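Local coordinates for glycosyl hydrolases family 2, sugar binding domain protein (Bacteroides uniformis str. 3978 T3 ii, PDB 6D1P), which probably hydrolyses O-glycosidic bonds of glucuronides, as a beta-glucuronidase of glycosyl hydrolase family 2 from a human gut bacterium, at residues S129-Y134 against K400-R405; F204-I209 against M410-R415; M406-I411 against H455-T460; A445-L450 against K472-V477. All blocks are in the same frame, centred on the assembly; numbering follows the deposited sequence.

Interaction 1. Residues S129-Y134 against K400-R405; sequences SHVGGY and KNQARR
V131 and G132 meet Q402 and R405 in a domain-domain contact, where the end of an edge strand of the sugar-binding beta domain of this family 2 hydrolase lies against a helix of the TIM barrel. Strand 125-131 is an edge strand of a six-stranded antiparallel sheet and gives way to a loop at G132; helix 397-414 is one of the barrel helices. The backbones stay well apart, the nearest CA atoms being those of G132 and Q402 at 7.3 Å, so side chains from the helix bridge the gap. Q402 points at the strand end with CG anti to its backbone N and the chain straight beyond, which carries its amide over to the glycine: NE2 stands 3.7 Å from G132 CA, a packing contact. The other end of that amide is engaged outside the pair, OE1 accepting from the backbone N of I177, whose neighbour M176 supplies a ligand of a bound potassium ion. G132 has a positive phi of 128°, a conformation in which a CB would be jammed against the carbonyl O of V131. R405 provides the polar link. Its chain bends at chi3 (66°), bringing the guanidinium edge-on to the carbonyl of V131, and NH2 donates to V131 O over 3.0 Å with a nearly straight N-H...O angle of 167°. The same guanidinium group also passes close to the valine side chain, with NH2 3.8 Å from V131 CB. A water completes a small ring, donating to V131 O at 2.6 Å and accepting from R405 NE at 2.8 Å.

Interaction 2. Residues F204-I209 against M410-R415; sequences FEQIRI and MIEQHR
R208 and R415 have the nearest CA atoms of this pair, 7.5 Å apart, where strand 203-213 passes the C-terminal end of helix 397-414; the strand carries a classic beta bulge, with E205 and Q206 both facing A227. The contact is made at the surface by long polar side chains. R208 and R415 cross at about a right angle, yet their guanidinium groups lie nearly flat on each other, the planes 19° apart and the centres separated by 4.4 Å. The stack is offset: R415 NH1 sits over one face of the R208 group, 3.7 Å from R208 NH1. Like charges at that distance would be costly alone, but R208 NE forms a salt bridge with E210, which probably offsets the cost. The aliphatic part of R208 helps too, since its CG lies over one face of the R415 guanidinium, 3.7 Å from R415 NE. E412 CG occupies the opposite face, sandwiching the flat group between two methylenes. Q206, its chain extended from a CG anti to the backbone N (chi1 -162°), reaches the rim of the same guanidinium, and Q206 OE1 comes to 3.0 Å from R415 NH2. Around this surface patch, N416, next to R415, bonds to the backbone of I207 and I209, while the other face of the strand, through F204, I207 and I209, packs on strands 284-292 and 295-303.

Interaction 3. Residues M406-I411 against H455-T460; sequences MLTNMI and HRLDPT
L457 and D458 pack on T408 and I411 in a helix-helix contact on the outside of the TIM barrel, at the point where helix 440-457 ends beside helix 397-414. L457 lies across T408 at about a right angle, and its CD1 rests on the helix backbone, 3.7 Å from T408 CA. The threonine hydroxyl is turned back to its own helix, OG1 bonding to the carbonyl of R404, so it meets the leucine methyl by packing alone. I411 uses its CG2 branch, which stands anti to the backbone N while CG1 stands anti to the carbonyl carbon (chi1 -72°). This methyl touches two successive residues: L457 CB at 4.1 Å and D458 CB at 3.8 Å. D458, the first residue to leave helical geometry, is firmly held. T460 N, 3.1 Å away, approaches D458 OD1 from above the carboxylate plane, and T460 OG1 bonds to the syn lone pair of D458 OD1 at 2.7 Å. D458 OD2 has a salt bridge to R461 and a bond from W423 NE1, which ties the turn to strand 420-432. The bond to T460 N closes an Asx turn after the helix, and the two helices flanking strand 420-432 belong to the repeated beta-alpha layout of a TIM barrel.

Interaction 4. Residues A445-L450 against K472-V477; sequences AFMGEL and KDIVDV
I474 packs against M447 and G448, a loop side chain resting on a barrel helix, and its branches divide the contact between them. From CB, which points at helix 440-457, the chain forks. CG2, anti to the backbone N, drops onto the bare backbone at the glycine: I474 CG2 is 3.9 Å from G448 CA, and I474 CG2 is 4.1 Å from the carbonyl oxygen M447 O. The other branch runs through CG1, placed anti to the carbonyl carbon (chi1 -77°), and continues almost straight to the CD1 methyl. That tip is set at the step between the two helix residues: I474 CD1 is 4.0 Å from G448 N and 4.1 Å from M447 CB. M447 CG is just beyond, at 4.2 Å from I474 CD1, after which the methionine bends at chi2 (68°) and chi3, its end leading away from the loop. The backbones come nearest at the CA atoms of G448 and I474, 6.2 Å apart. The contact is van der Waals packing, partly on backbone atoms. The loop itself lies between strands 462-466 and 477-479, with V475 packed on L425 and I465, while M447 fills in beneath against L425 of strand 420-432 and I465 of strand 462-466, so helix and loop share those two strands as a floor.

Overall arrangement
Helix 397-414 runs through interactions 1, 2 and 3, whose segments follow one another along it: its early turns face the sugar-binding domain in interaction 1, its middle packs on the neighbouring helix in interaction 3, and its end meets strand 203-213 in interaction 2. The centres of interactions 1 and 2 are 17 Å apart, those of 2 and 3 about 10 Å. Interactions 3 and 4 share helix 440-457, with centres 14 Å apart. A salt bridge between R404 and E449 links interaction 1 to interaction 4. In interaction 1 the Q402 side chain is about 7 Å from a potassium ion and about 13 Å from a sodium ion.

Interaction 1. Residues S129-Y134 against K400-R405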
loop_
_atom_site.group_PDB
_atom_site.type_symbol
_atom_site.label_atom_id
_atom_site.label_comp_id
_atom_site.label_asym_id
_atom_site.label_seq_id
_atom_site.Cartn_x
_atom_site.Cartn_y
_atom_site.Cartn_z
ATOM N N SER A 129 4.570 15.253 19.976
ATOM C CA SER A 129 5.094 14.363 18.961
ATOM C C SER A 129 6.215 13.554 19.592
ATOM O O SER A 129 6.794 13.952 20.603
ATOM C CB SER A 129 5.563 15.133 17.720
ATOM O OG SER A 129 6.307 16.267 18.092
ATOM N N HIS A 130 6.481 12.390 19.007
ATOM C CA HIS A 130 7.441 11.451 19.557
ATOM C C HIS A 130 8.182 10.773 18.418
ATOM O O HIS A 130 7.593 10.501 17.364
ATOM C CB HIS A 130 6.764 10.392 20.434
ATOM C CG HIS A 130 7.737 9.528 21.176
ATOM N ND1 HIS A 130 8.467 9.989 22.250
ATOM C CD2 HIS A 130 8.118 8.244 20.985
ATOM C CE1 HIS A 130 9.254 9.024 22.690
ATOM N NE2 HIS A 130 9.061 7.956 21.941
ATOM N N VAL A 131 9.474 10.519 18.628
ATOM C CA VAL A 131 10.287 9.732 17.704
ATOM C C VAL A 131 10.920 8.614 18.516
ATOM O O VAL A 131 11.610 8.877 19.508
ATOM C CB VAL A 131 11.364 10.576 16.997
ATOM C CG1 VAL A 131 12.232 9.684 16.139
ATOM C CG2 VAL A 131 10.718 11.684 16.133
ATOM N N GLY A 132 10.683 7.375 18.104
ATOM C CA GLY A 132 11.082 6.235 18.891
ATOM C C GLY A 132 9.904 5.311 19.100
ATOM O O GLY A 132 8.907 5.699 19.716
ATOM N N GLY A 133 10.003 4.087 18.599
ATOM C CA GLY A 133 8.880 3.183 18.625
ATOM C C GLY A 133 8.791 2.282 19.827
ATOM O O GLY A 133 7.962 1.368 19.829
ATOM N N TYR A 134 9.608 2.480 20.853
ATOM C CA TYR A 134 9.683 1.444 21.878
ATOM C C TYR A 134 9.713 1.951 23.307
ATOM O O TYR A 134 9.653 1.127 24.221
ATOM C CB TYR A 134 10.915 0.561 21.629
ATOM C CG TYR A 134 10.944 0.088 20.213
ATOM C CD1 TYR A 134 10.196 -1.024 19.829
ATOM C CD2 TYR A 134 11.646 0.792 19.235
ATOM C CE1 TYR A 134 10.161 -1.441 18.504
ATOM C CE2 TYR A 134 11.623 0.377 17.909
ATOM C CZ TYR A 134 10.874 -0.737 17.550
ATOM O OH TYR A 134 10.840 -1.168 16.240
ATOM N N LYS A 400 21.908 10.735 17.271
ATOM C CA LYS A 400 22.584 10.533 18.560
ATOM C C LYS A 400 21.686 10.936 19.723
ATOM O O LYS A 400 21.683 10.284 20.776
ATOM C CB LYS A 400 23.893 11.327 18.628
ATOM C CG LYS A 400 25.003 10.858 17.713
ATOM C CD LYS A 400 26.144 11.888 17.669
ATOM C CE LYS A 400 26.718 12.063 16.251
ATOM N NZ LYS A 400 28.226 12.025 16.239
ATOM N N ASN A 401 20.926 12.015 19.554
ATOM C CA ASN A 401 20.009 12.426 20.603
ATOM C C ASN A 401 18.914 11.403 20.821
ATOM O O ASN A 401 18.439 11.251 21.947
ATOM C CB ASN A 401 19.404 13.789 20.271
ATOM C CG ASN A 401 20.273 14.925 20.761
ATOM O OD1 ASN A 401 21.056 14.756 21.703
ATOM N ND2 ASN A 401 20.157 16.084 20.120
ATOM N N GLN A 402 18.477 10.717 19.766
ATOM C CA GLN A 402 17.458 9.696 19.965
ATOM C C GLN A 402 18.012 8.546 20.800
ATOM O O GLN A 402 17.332 8.033 21.693
ATOM C CB GLN A 402 16.910 9.188 18.620
ATOM C CG GLN A 402 15.933 8.009 18.815
ATOM C CD GLN A 402 15.474 7.350 17.519
ATOM O OE1 GLN A 402 15.947 7.684 16.427
ATOM N NE2 GLN A 402 14.536 6.420 17.636
ATOM N N ALA A 403 19.262 8.158 20.555
ATOM C CA ALA A 403 19.871 7.104 21.360
ATOM C C ALA A 403 20.039 7.540 22.815
ATOM O O ALA A 403 19.708 6.780 23.741
ATOM C CB ALA A 403 21.211 6.692 20.751
ATOM N N ARG A 404 20.521 8.769 23.042
ATOM C CA ARG A 404 20.618 9.260 24.415
ATOM C C ARG A 404 19.242 9.322 25.061
ATOM O O ARG A 404 19.079 8.958 26.234
ATOM C CB ARG A 404 21.263 10.642 24.457
ATOM C CG ARG A 404 22.642 10.728 23.855
ATOM C CD ARG A 404 23.045 12.194 23.716
ATOM N NE ARG A 404 24.399 12.368 23.205
ATOM C CZ ARG A 404 24.707 13.040 22.097
ATOM N NH1 ARG A 404 23.754 13.631 21.361
ATOM N NH2 ARG A 404 25.984 13.136 21.725
ATOM N N ARG A 405 18.236 9.771 24.304
ATOM C CA ARG A 405 16.895 9.870 24.862
ATOM C C ARG A 405 16.318 8.494 25.171
ATOM O O ARG A 405 15.692 8.301 26.222
ATOM C CB ARG A 405 15.984 10.619 23.893
ATOM C CG ARG A 405 14.594 10.890 24.429
ATOM C CD ARG A 405 13.827 11.811 23.468
ATOM N NE ARG A 405 13.559 11.178 22.180
ATOM C CZ ARG A 405 14.150 11.516 21.036
ATOM N NH1 ARG A 405 15.041 12.498 21.025
ATOM N NH2 ARG A 405 13.833 10.887 19.895
HETATM O O HOH W 1 12.309 8.681 22.010
#

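Interaction 2. Residues F204-I209 against M410-R415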
loop_
_atom_site.group_PDB
_atom_site.type_symbol
_atom_site.label_atom_id
_atom_site.label_comp_id
_atom_site.label_asym_id
_atom_site.label_seq_id
_atom_site.Cartn_x
_atom_site.Cartn_y
_atom_site.Cartn_z
ATOM N N PHE A 204 2.380 12.593 41.621
ATOM C CA PHE A 204 3.683 11.954 41.530
ATOM C C PHE A 204 4.197 12.052 40.101
ATOM O O PHE A 204 3.491 11.694 39.152
ATOM C CB PHE A 204 3.602 10.492 41.960
ATOM C CG PHE A 204 2.911 10.292 43.267
ATOM C CD1 PHE A 204 3.493 10.723 44.447
ATOM C CD2 PHE A 204 1.677 9.670 43.318
ATOM C CE1 PHE A 204 2.855 10.545 45.659
ATOM C CE2 PHE A 204 1.030 9.481 44.532
ATOM C CZ PHE A 204 1.622 9.921 45.703
ATOM N N GLU A 205 5.420 12.558 39.945
ATOM C CA GLU A 205 6.064 12.538 38.640
ATOM C C GLU A 205 6.947 11.302 38.488
ATOM O O GLU A 205 6.809 10.547 37.521
ATOM C CB GLU A 205 6.865 13.827 38.425
ATOM C CG GLU A 205 7.035 14.202 36.960
ATOM C CD GLU A 205 7.044 15.710 36.731
ATOM O OE1 GLU A 205 6.019 16.244 36.238
ATOM O OE2 GLU A 205 8.067 16.361 37.047
ATOM N N GLN A 206 7.822 11.053 39.460
ATOM C CA GLN A 206 8.732 9.921 39.390
ATOM C C GLN A 206 8.901 9.315 40.778
ATOM O O GLN A 206 8.888 10.026 41.786
ATOM C CB GLN A 206 10.083 10.364 38.813
ATOM C CG GLN A 206 10.962 9.242 38.286
ATOM C CD GLN A 206 12.193 9.771 37.561
ATOM O OE1 GLN A 206 12.515 9.321 36.455
ATOM N NE2 GLN A 206 12.889 10.733 38.182
ATOM N N ILE A 207 9.051 7.988 40.821
ATOM C CA ILE A 207 9.248 7.249 42.070
ATOM C C ILE A 207 10.311 6.183 41.858
ATOM O O ILE A 207 10.040 5.110 41.303
ATOM C CB ILE A 207 7.933 6.618 42.577
ATOM C CG1 ILE A 207 6.955 7.713 43.005
ATOM C CG2 ILE A 207 8.189 5.610 43.721
ATOM C CD1 ILE A 207 5.812 7.219 43.840
ATOM N N ARG A 208 11.524 6.465 42.306
ATOM C CA ARG A 208 12.661 5.582 42.096
ATOM C C ARG A 208 12.921 4.788 43.373
ATOM O O ARG A 208 12.962 5.358 44.470
ATOM C CB ARG A 208 13.886 6.406 41.685
ATOM C CG ARG A 208 15.226 5.698 41.727
ATOM C CD ARG A 208 16.336 6.739 41.907
ATOM N NE ARG A 208 17.654 6.241 41.532
ATOM C CZ ARG A 208 18.559 6.977 40.894
ATOM N NH1 ARG A 208 18.264 8.230 40.562
ATOM N NH2 ARG A 208 19.746 6.465 40.572
ATOM N N ILE A 209 13.077 3.475 43.235
ATOM C CA ILE A 209 13.180 2.572 44.369
ATOM C C ILE A 209 14.409 1.702 44.160
ATOM O O ILE A 209 14.439 0.875 43.237
ATOM C CB ILE A 209 11.926 1.707 44.535
ATOM C CG1 ILE A 209 10.690 2.590 44.687
ATOM C CG2 ILE A 209 12.062 0.807 45.749
ATOM C CD1 ILE A 209 9.428 1.816 44.950
ATOM N N MET A 410 14.552 4.293 28.773
ATOM C CA MET A 410 14.530 2.880 29.127
ATOM C C MET A 410 14.943 2.665 30.577
ATOM O O MET A 410 14.293 1.921 31.318
ATOM C CB MET A 410 15.450 2.101 28.200
ATOM C CG MET A 410 15.269 0.615 28.302
ATOM S SD MET A 410 16.499 -0.251 27.334
ATOM C CE MET A 410 17.987 0.359 28.108
ATOM N N ILE A 411 16.033 3.309 30.992
ATOM C CA ILE A 411 16.534 3.156 32.350
ATOM C C ILE A 411 15.568 3.777 33.348
ATOM O O ILE A 411 15.190 3.151 34.339
ATOM C CB ILE A 411 17.937 3.772 32.461
ATOM C CG1 ILE A 411 18.954 2.889 31.735
ATOM C CG2 ILE A 411 18.303 3.980 33.919
ATOM C CD1 ILE A 411 20.268 3.574 31.514
ATOM N N GLU A 412 15.137 5.008 33.094
ATOM C CA GLU A 412 14.248 5.660 34.049
ATOM C C GLU A 412 12.914 4.935 34.177
ATOM O O GLU A 412 12.351 4.871 35.274
ATOM C CB GLU A 412 14.037 7.121 33.658
ATOM C CG GLU A 412 15.165 8.020 34.166
ATOM C CD GLU A 412 15.021 9.460 33.726
ATOM O OE1 GLU A 412 14.090 9.755 32.932
ATOM O OE2 GLU A 412 15.847 10.292 34.161
ATOM N N GLN A 413 12.410 4.358 33.081
ATOM C CA GLN A 413 11.095 3.737 33.081
ATOM C C GLN A 413 11.101 2.307 33.607
ATOM O O GLN A 413 10.053 1.826 34.046
ATOM C CB GLN A 413 10.500 3.782 31.661
ATOM C CG GLN A 413 9.961 5.175 31.288
ATOM C CD GLN A 413 9.761 5.389 29.784
ATOM O OE1 GLN A 413 9.565 4.445 29.024
ATOM N NE2 GLN A 413 9.811 6.637 29.364
ATOM N N HIS A 414 12.240 1.614 33.586
ATOM C CA HIS A 414 12.293 0.220 34.014
ATOM C C HIS A 414 13.217 -0.047 35.198
ATOM O O HIS A 414 13.360 -1.209 35.597
ATOM C CB HIS A 414 12.722 -0.674 32.842
ATOM C CG HIS A 414 11.671 -0.834 31.801
ATOM N ND1 HIS A 414 11.873 -1.550 30.640
ATOM C CD2 HIS A 414 10.397 -0.375 31.745
ATOM C CE1 HIS A 414 10.769 -1.523 29.914
ATOM N NE2 HIS A 414 9.858 -0.822 30.566
ATOM N N ARG A 415 13.843 0.976 35.780
ATOM C CA ARG A 415 14.851 0.706 36.804
ATOM C C ARG A 415 14.287 0.067 38.066
ATOM O O ARG A 415 15.047 -0.552 38.812
ATOM C CB ARG A 415 15.567 1.979 37.184
ATOM C CG ARG A 415 14.671 3.031 37.747
ATOM C CD ARG A 415 15.522 4.233 38.017
ATOM N NE ARG A 415 14.794 5.487 38.051
ATOM C CZ ARG A 415 15.392 6.656 37.861
ATOM N NH1 ARG A 415 16.695 6.680 37.620
ATOM N NH2 ARG A 415 14.703 7.789 37.894
#

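Interaction 3. Residues M406-I411 against H455-T460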
loop_
_atom_site.group_PDB
_atom_site.type_symbol
_atom_site.label_atom_id
_atom_site.label_comp_id
_atom_site.label_asym_id
_atom_site.label_seq_id
_atom_site.Cartn_x
_atom_site.Cartn_y
_atom_site.Cartn_z
ATOM N N MET A 406 16.494 7.526 24.271
ATOM C CA MET A 406 15.879 6.227 24.526
ATOM C C MET A 406 16.614 5.483 25.640
ATOM O O MET A 406 15.981 4.814 26.466
ATOM C CB MET A 406 15.808 5.412 23.233
ATOM C CG MET A 406 14.839 6.028 22.219
ATOM S SD MET A 406 14.524 5.040 20.739
ATOM C CE MET A 406 13.331 3.841 21.329
ATOM N N LEU A 407 17.942 5.612 25.708
ATOM C CA LEU A 407 18.658 5.024 26.837
ATOM C C LEU A 407 18.147 5.602 28.146
ATOM O O LEU A 407 17.834 4.862 29.089
ATOM C CB LEU A 407 20.162 5.251 26.699
ATOM C CG LEU A 407 20.970 4.667 27.851
ATOM C CD1 LEU A 407 20.735 3.185 27.979
ATOM C CD2 LEU A 407 22.443 4.960 27.632
ATOM N N THR A 408 17.999 6.929 28.189
ATOM C CA THR A 408 17.485 7.606 29.374
ATOM C C THR A 408 16.084 7.119 29.723
ATOM O O THR A 408 15.800 6.790 30.883
ATOM C CB THR A 408 17.498 9.116 29.137
ATOM O OG1 THR A 408 18.851 9.542 28.924
ATOM C CG2 THR A 408 16.900 9.866 30.307
ATOM N N ASN A 409 15.202 7.042 28.721
ATOM C CA ASN A 409 13.828 6.616 28.971
ATOM C C ASN A 409 13.779 5.161 29.420
ATOM O O ASN A 409 13.042 4.816 30.351
ATOM C CB ASN A 409 12.968 6.816 27.718
ATOM C CG ASN A 409 12.605 8.268 27.472
ATOM O OD1 ASN A 409 12.671 9.094 28.369
ATOM N ND2 ASN A 409 12.195 8.579 26.244
ATOM N N MET A 410 14.552 4.293 28.773
ATOM C CA MET A 410 14.530 2.880 29.127
ATOM C C MET A 410 14.943 2.665 30.577
ATOM O O MET A 410 14.293 1.921 31.318
ATOM C CB MET A 410 15.450 2.101 28.200
ATOM C CG MET A 410 15.269 0.615 28.302
ATOM S SD MET A 410 16.499 -0.251 27.334
ATOM C CE MET A 410 17.987 0.359 28.108
ATOM N N ILE A 411 16.033 3.309 30.992
ATOM C CA ILE A 411 16.534 3.156 32.350
ATOM C C ILE A 411 15.568 3.777 33.348
ATOM O O ILE A 411 15.190 3.151 34.339
ATOM C CB ILE A 411 17.937 3.772 32.461
ATOM C CG1 ILE A 411 18.954 2.889 31.735
ATOM C CG2 ILE A 411 18.303 3.980 33.919
ATOM C CD1 ILE A 411 20.268 3.574 31.514
ATOM N N HIS A 455 25.883 4.386 33.342
ATOM C CA HIS A 455 26.423 4.254 34.690
ATOM C C HIS A 455 26.125 5.483 35.530
ATOM O O HIS A 455 25.965 5.371 36.743
ATOM C CB HIS A 455 27.920 3.950 34.645
ATOM C CG HIS A 455 28.207 2.495 34.781
ATOM N ND1 HIS A 455 28.764 1.948 35.917
ATOM C CD2 HIS A 455 27.928 1.454 33.958
ATOM C CE1 HIS A 455 28.853 0.635 35.773
ATOM N NE2 HIS A 455 28.349 0.310 34.594
ATOM N N ARG A 456 25.991 6.653 34.908
ATOM C CA ARG A 456 25.630 7.825 35.692
ATOM C C ARG A 456 24.169 7.763 36.102
ATOM O O ARG A 456 23.816 8.138 37.225
ATOM C CB ARG A 456 25.926 9.098 34.905
ATOM C CG ARG A 456 25.741 10.382 35.685
ATOM C CD ARG A 456 25.803 11.560 34.723
ATOM N NE ARG A 456 24.486 11.880 34.164
ATOM C CZ ARG A 456 24.264 12.252 32.900
ATOM N NH1 ARG A 456 25.271 12.334 32.031
ATOM N NH2 ARG A 456 23.026 12.526 32.496
ATOM N N LEU A 457 23.307 7.268 35.213
ATOM C CA LEU A 457 21.888 7.217 35.533
ATOM C C LEU A 457 21.581 6.108 36.534
ATOM O O LEU A 457 20.739 6.285 37.419
ATOM C CB LEU A 457 21.048 7.020 34.262
ATOM C CG LEU A 457 20.741 8.152 33.288
ATOM C CD1 LEU A 457 19.643 7.677 32.354
ATOM C CD2 LEU A 457 20.326 9.443 33.971
ATOM N N ASP A 458 22.217 4.945 36.391
ATOM C CA ASP A 458 21.894 3.787 37.223
ATOM C C ASP A 458 23.169 3.026 37.546
ATOM O O ASP A 458 23.532 2.061 36.858
ATOM C CB ASP A 458 20.870 2.870 36.552
ATOM C CG ASP A 458 20.592 1.605 37.366
ATOM O OD1 ASP A 458 20.844 1.579 38.601
ATOM O OD2 ASP A 458 20.136 0.612 36.762
ATOM N N PRO A 459 23.870 3.426 38.605
ATOM C CA PRO A 459 25.096 2.712 38.982
ATOM C C PRO A 459 24.862 1.274 39.405
ATOM O O PRO A 459 25.832 0.509 39.453
ATOM C CB PRO A 459 25.644 3.544 40.148
ATOM C CG PRO A 459 24.992 4.854 40.029
ATOM C CD PRO A 459 23.634 4.604 39.444
ATOM N N THR A 460 23.614 0.871 39.697
ATOM C CA THR A 460 23.373 -0.453 40.277
ATOM C C THR A 460 23.347 -1.571 39.245
ATOM O O THR A 460 23.174 -2.732 39.631
ATOM C CB THR A 460 22.050 -0.501 41.072
ATOM O OG1 THR A 460 20.934 -0.637 40.174
ATOM C CG2 THR A 460 21.864 0.753 41.935
#

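Interaction 4. Residues A445-L450 against K472-V477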
loop_
_atom_site.group_PDB
_atom_site.type_symbol
_atom_site.label_atom_id
_atom_site.label_comp_id
_atom_site.label_asym_id
_atom_site.label_seq_id
_atom_site.Cartn_x
_atom_site.Cartn_y
_atom_site.Cartn_z
ATOM N N ALA A 445 33.631 6.569 20.361
ATOM C CA ALA A 445 33.406 7.761 21.168
ATOM C C ALA A 445 31.966 7.832 21.650
ATOM O O ALA A 445 31.704 8.115 22.818
ATOM C CB ALA A 445 33.767 9.011 20.363
ATOM N N PHE A 446 31.008 7.589 20.753
ATOM C CA PHE A 446 29.609 7.650 21.160
ATOM C C PHE A 446 29.235 6.455 22.031
ATOM O O PHE A 446 28.453 6.593 22.979
ATOM C CB PHE A 446 28.711 7.740 19.929
ATOM C CG PHE A 446 27.261 7.951 20.256
ATOM C CD1 PHE A 446 26.852 9.084 20.938
ATOM C CD2 PHE A 446 26.309 7.013 19.888
ATOM C CE1 PHE A 446 25.520 9.275 21.252
ATOM C CE2 PHE A 446 24.977 7.198 20.192
ATOM C CZ PHE A 446 24.581 8.327 20.881
ATOM N N MET A 447 29.784 5.276 21.739
ATOM C CA MET A 447 29.569 4.145 22.634
ATOM C C MET A 447 30.049 4.469 24.044
ATOM O O MET A 447 29.363 4.172 25.030
ATOM C CB MET A 447 30.283 2.897 22.107
ATOM C CG MET A 447 29.938 1.627 22.874
ATOM S SD MET A 447 28.212 1.126 22.613
ATOM C CE MET A 447 28.338 0.461 20.952
ATOM N N GLY A 448 31.215 5.111 24.161
ATOM C CA GLY A 448 31.736 5.442 25.480
ATOM C C GLY A 448 30.901 6.486 26.185
ATOM O O GLY A 448 30.751 6.441 27.406
ATOM N N GLU A 449 30.341 7.438 25.430
ATOM C CA GLU A 449 29.414 8.397 26.024
ATOM C C GLU A 449 28.174 7.695 26.573
ATOM O O GLU A 449 27.689 8.028 27.662
ATOM C CB GLU A 449 29.008 9.456 24.993
ATOM C CG GLU A 449 27.931 10.422 25.506
ATOM C CD GLU A 449 27.404 11.415 24.458
ATOM O OE1 GLU A 449 28.025 11.600 23.384
ATOM O OE2 GLU A 449 26.354 12.032 24.731
ATOM N N LEU A 450 27.638 6.733 25.812
ATOM C CA LEU A 450 26.443 6.012 26.243
ATOM C C LEU A 450 26.733 5.163 27.472
ATOM O O LEU A 450 25.931 5.136 28.406
ATOM C CB LEU A 450 25.892 5.142 25.104
ATOM C CG LEU A 450 25.182 5.880 23.953
ATOM C CD1 LEU A 450 24.749 4.899 22.839
ATOM C CD2 LEU A 450 23.973 6.672 24.451
ATOM N N LYS A 472 34.509 -3.482 22.524
ATOM C CA LYS A 472 34.190 -4.488 23.552
ATOM C C LYS A 472 34.724 -4.115 24.941
ATOM O O LYS A 472 34.135 -4.511 25.951
ATOM C CB LYS A 472 34.742 -5.857 23.137
ATOM C CG LYS A 472 36.271 -5.973 23.329
ATOM C CD LYS A 472 36.879 -7.143 22.561
ATOM C CE LYS A 472 36.547 -8.480 23.194
ATOM N NZ LYS A 472 37.627 -9.479 22.955
ATOM N N ASP A 473 35.812 -3.339 25.011
ATOM C CA ASP A 473 36.450 -2.956 26.272
ATOM C C ASP A 473 35.685 -1.874 27.021
ATOM O O ASP A 473 36.020 -1.600 28.181
ATOM C CB ASP A 473 37.874 -2.445 26.013
ATOM C CG ASP A 473 37.903 -1.296 24.989
ATOM O OD1 ASP A 473 37.470 -1.523 23.829
ATOM O OD2 ASP A 473 38.325 -0.163 25.337
ATOM N N ILE A 474 34.690 -1.247 26.388
ATOM C CA ILE A 474 34.061 -0.065 26.969
ATOM C C ILE A 474 33.040 -0.451 28.026
ATOM O O ILE A 474 32.988 0.160 29.097
ATOM C CB ILE A 474 33.428 0.800 25.863
ATOM C CG1 ILE A 474 34.488 1.595 25.109
ATOM C CG2 ILE A 474 32.401 1.769 26.450
ATOM C CD1 ILE A 474 33.975 2.174 23.781
ATOM N N VAL A 475 32.216 -1.462 27.753
ATOM C CA VAL A 475 31.083 -1.811 28.614
ATOM C C VAL A 475 31.490 -2.755 29.737
ATOM O O VAL A 475 32.624 -3.253 29.779
ATOM C CB VAL A 475 29.960 -2.469 27.801
ATOM C CG1 VAL A 475 29.455 -1.531 26.737
ATOM C CG2 VAL A 475 30.482 -3.766 27.184
ATOM N N ASP A 476 30.551 -3.041 30.641
ATOM C CA ASP A 476 30.857 -3.996 31.698
ATOM C C ASP A 476 30.859 -5.432 31.177
ATOM O O ASP A 476 31.795 -6.188 31.445
ATOM C CB ASP A 476 29.878 -3.823 32.848
ATOM C CG ASP A 476 29.899 -2.421 33.399
ATOM O OD1 ASP A 476 31.002 -1.967 33.793
ATOM O OD2 ASP A 476 28.830 -1.772 33.428
ATOM N N VAL A 477 29.840 -5.823 30.403
ATOM C CA VAL A 477 29.693 -7.200 29.950
ATOM C C VAL A 477 29.598 -7.237 28.427
ATOM O O VAL A 477 28.903 -6.423 27.811
ATOM C CB VAL A 477 28.466 -7.872 30.597
ATOM C CG1 VAL A 477 28.371 -9.308 30.145
ATOM C CG2 VAL A 477 28.557 -7.801 32.123
#